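Local structure of FdxN element excision controlling factor protein (Anabaena variabilis, 2OKF) at residues A[108-112]-A[113-117]. The protein probably binds nucleic acid and, as a member of the XisH family, is thought to help control excision of the fdxN element, a recombination of nitrogen-fixation genes. Sequence-based numbering, arbitrary orientation.
Sequences FFQLD and FPKEI
With chi1 at -179°, the ring of Phe-108 swings beside its own carbonyl carbon and turns one face to Pro-114 CG; Lys-115 likewise starts extended, then folds at chi3 and chi4 (-73° and -69°) to bring NZ to Gln-110 OE1. The proline CG sits over one face of the Phe-108 ring, 3.7 Å from the centroid and shifted toward the rim, a CH-pi contact. Pro-114 CB leans obliquely on Phe-109 CD1, while its CD packs 3.7 Å from Leu-111 CB, so three side chains of the turn touch the pyrrolidine ring. Phe-108 CD2 in turn lies over the centre of the Phe-109 ring, and Phe-109 meets Phe-73 edge-to-face. Replacing Phe-108 by an alanine would probably take away the ring face on which Pro-114 CG rests and deprive the Phe-109 face of the CD2 edge lying over it. On the polar side, Lys-115 NZ donates to Gln-110 OE1 at 2.8 Å, arriving tilted from the amide plane; Gln-110 NE2 is bound to Tyr-105 O, and with both ends of the amide bonded, its flip is probably settled. Leu-111 is the N-cap residue: its carbonyl O accepts Lys-115 N at 3.1 Å, and Asp-112 O accepts Glu-116 N at 3.0 Å, the first turn of helix 112-120. Proline suits this turn, since it has no N-H to offer. Val-35 of the second subunit packs on Pro-114, and Gly-33 of that subunit on Leu-111, so the turn also belongs to the dimer interface. The 3-10 turn is thus joined to the helix start by apolar packing around a proline and by a lysine-amide bond, charged to neutral, so that Gln-110 offers a dipole rather than an opposing charge.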
loop_
_atom_site.group_PDB
_atom_site.type_symbol
_atom_site.label_atom_id
_atom_site.label_comp_id
_atom_site.label_asym_id
_atom_site.label_seq_id
_atom_site.Cartn_x
_atom_site.Cartn_y
_atom_site.Cartn_z
ATOM N N PHE A 108 16.849 -3.049 5.160
ATOM C CA PHE A 108 15.589 -3.544 4.642
ATOM C C PHE A 108 15.514 -3.441 3.134
ATOM O O PHE A 108 15.100 -4.378 2.453
ATOM C CB PHE A 108 14.436 -2.780 5.283
ATOM C CG PHE A 108 13.070 -3.244 4.836
ATOM C CD1 PHE A 108 12.587 -4.442 5.273
ATOM C CD2 PHE A 108 12.294 -2.495 3.968
ATOM C CE1 PHE A 108 11.323 -4.888 4.846
ATOM C CE2 PHE A 108 11.056 -2.942 3.549
ATOM C CZ PHE A 108 10.571 -4.134 4.022
ATOM N N PHE A 109 15.855 -2.278 2.593
ATOM C CA PHE A 109 15.726 -2.110 1.148
ATOM C C PHE A 109 16.817 -2.799 0.317
ATOM O O PHE A 109 16.714 -2.755 -0.914
ATOM C CB PHE A 109 15.501 -0.658 0.750
ATOM C CG PHE A 109 14.151 -0.150 1.141
ATOM C CD1 PHE A 109 13.030 -0.610 0.481
ATOM C CD2 PHE A 109 13.987 0.673 2.234
ATOM C CE1 PHE A 109 11.767 -0.215 0.868
ATOM C CE2 PHE A 109 12.727 1.095 2.629
ATOM C CZ PHE A 109 11.622 0.671 1.934
ATOM N N GLN A 110 17.772 -3.463 0.954
ATOM C CA GLN A 110 18.748 -4.295 0.242
ATOM C C GLN A 110 18.348 -5.756 0.263
ATOM O O GLN A 110 18.956 -6.570 -0.419
ATOM C CB GLN A 110 20.166 -4.082 0.764
ATOM C CG GLN A 110 20.601 -2.622 0.582
ATOM C CD GLN A 110 20.353 -2.086 -0.838
ATOM O OE1 GLN A 110 20.769 -2.711 -1.821
ATOM N NE2 GLN A 110 19.667 -0.953 -0.951
ATOM N N LEU A 111 17.316 -6.103 1.036
ATOM C CA LEU A 111 16.759 -7.434 0.988
ATOM C C LEU A 111 16.097 -7.610 -0.394
ATOM O O LEU A 111 15.556 -6.661 -0.969
ATOM C CB LEU A 111 15.751 -7.661 2.104
ATOM C CG LEU A 111 16.305 -7.610 3.530
ATOM C CD1 LEU A 111 15.148 -7.626 4.518
ATOM C CD2 LEU A 111 17.274 -8.748 3.783
ATOM N N ASP A 112 16.179 -8.825 -0.928
ATOM C CA ASP A 112 15.720 -9.094 -2.285
ATOM C C ASP A 112 14.261 -8.698 -2.533
ATOM O O ASP A 112 13.956 -8.056 -3.524
ATOM C CB ASP A 112 15.901 -10.562 -2.646
ATOM C CG ASP A 112 17.358 -10.966 -2.858
ATOM O OD1 ASP A 112 18.238 -10.098 -2.955
ATOM O OD2 ASP A 112 17.578 -12.185 -2.957
ATOM N N PHE A 113 13.385 -9.033 -1.610
ATOM C CA PHE A 113 11.955 -8.765 -1.837
ATOM C C PHE A 113 11.619 -7.265 -1.883
ATOM O O PHE A 113 11.029 -6.790 -2.860
ATOM C CB PHE A 113 11.094 -9.539 -0.855
ATOM C CG PHE A 113 9.646 -9.190 -0.953
ATOM C CD1 PHE A 113 8.891 -9.705 -1.961
ATOM C CD2 PHE A 113 9.094 -8.249 -0.106
ATOM C CE1 PHE A 113 7.563 -9.359 -2.067
ATOM C CE2 PHE A 113 7.753 -7.887 -0.233
ATOM C CZ PHE A 113 7.020 -8.432 -1.208
ATOM N N PRO A 114 11.955 -6.495 -0.827
ATOM C CA PRO A 114 11.621 -5.063 -0.895
ATOM C C PRO A 114 12.289 -4.371 -2.053
ATOM O O PRO A 114 11.684 -3.507 -2.696
ATOM C CB PRO A 114 12.190 -4.501 0.414
ATOM C CG PRO A 114 12.308 -5.651 1.307
ATOM C CD PRO A 114 12.533 -6.876 0.472
ATOM N N LYS A 115 13.543 -4.730 -2.310
ATOM C CA LYS A 115 14.236 -4.144 -3.435
ATOM C C LYS A 115 13.434 -4.373 -4.732
ATOM O O LYS A 115 13.211 -3.472 -5.515
ATOM C CB LYS A 115 15.656 -4.708 -3.561
ATOM C CG LYS A 115 16.407 -4.187 -4.762
ATOM C CD LYS A 115 17.806 -4.827 -4.887
ATOM C CE LYS A 115 18.788 -4.300 -3.843
ATOM N NZ LYS A 115 19.174 -2.873 -4.072
ATOM N N GLU A 116 12.991 -5.598 -4.947
ATOM C CA GLU A 116 12.227 -5.933 -6.175
ATOM C C GLU A 116 10.871 -5.205 -6.220
ATOM O O GLU A 116 10.460 -4.687 -7.263
ATOM C CB GLU A 116 12.094 -7.442 -6.307
ATOM C CG GLU A 116 11.254 -7.923 -7.462
ATOM C CD GLU A 116 11.881 -7.673 -8.823
ATOM O OE1 GLU A 116 13.099 -7.431 -8.904
ATOM O OE2 GLU A 116 11.105 -7.807 -9.815
ATOM N N ILE A 117 10.146 -5.173 -5.096
ATOM C CA ILE A 117 8.857 -4.497 -5.111
ATOM C C ILE A 117 8.963 -3.011 -5.440
ATOM O O ILE A 117 8.194 -2.453 -6.220
ATOM C CB ILE A 117 8.132 -4.662 -3.765
ATOM C CG1 ILE A 117 7.704 -6.092 -3.592
ATOM C CG2 ILE A 117 6.932 -3.686 -3.700
ATOM C CD1 ILE A 117 6.668 -6.642 -4.637
#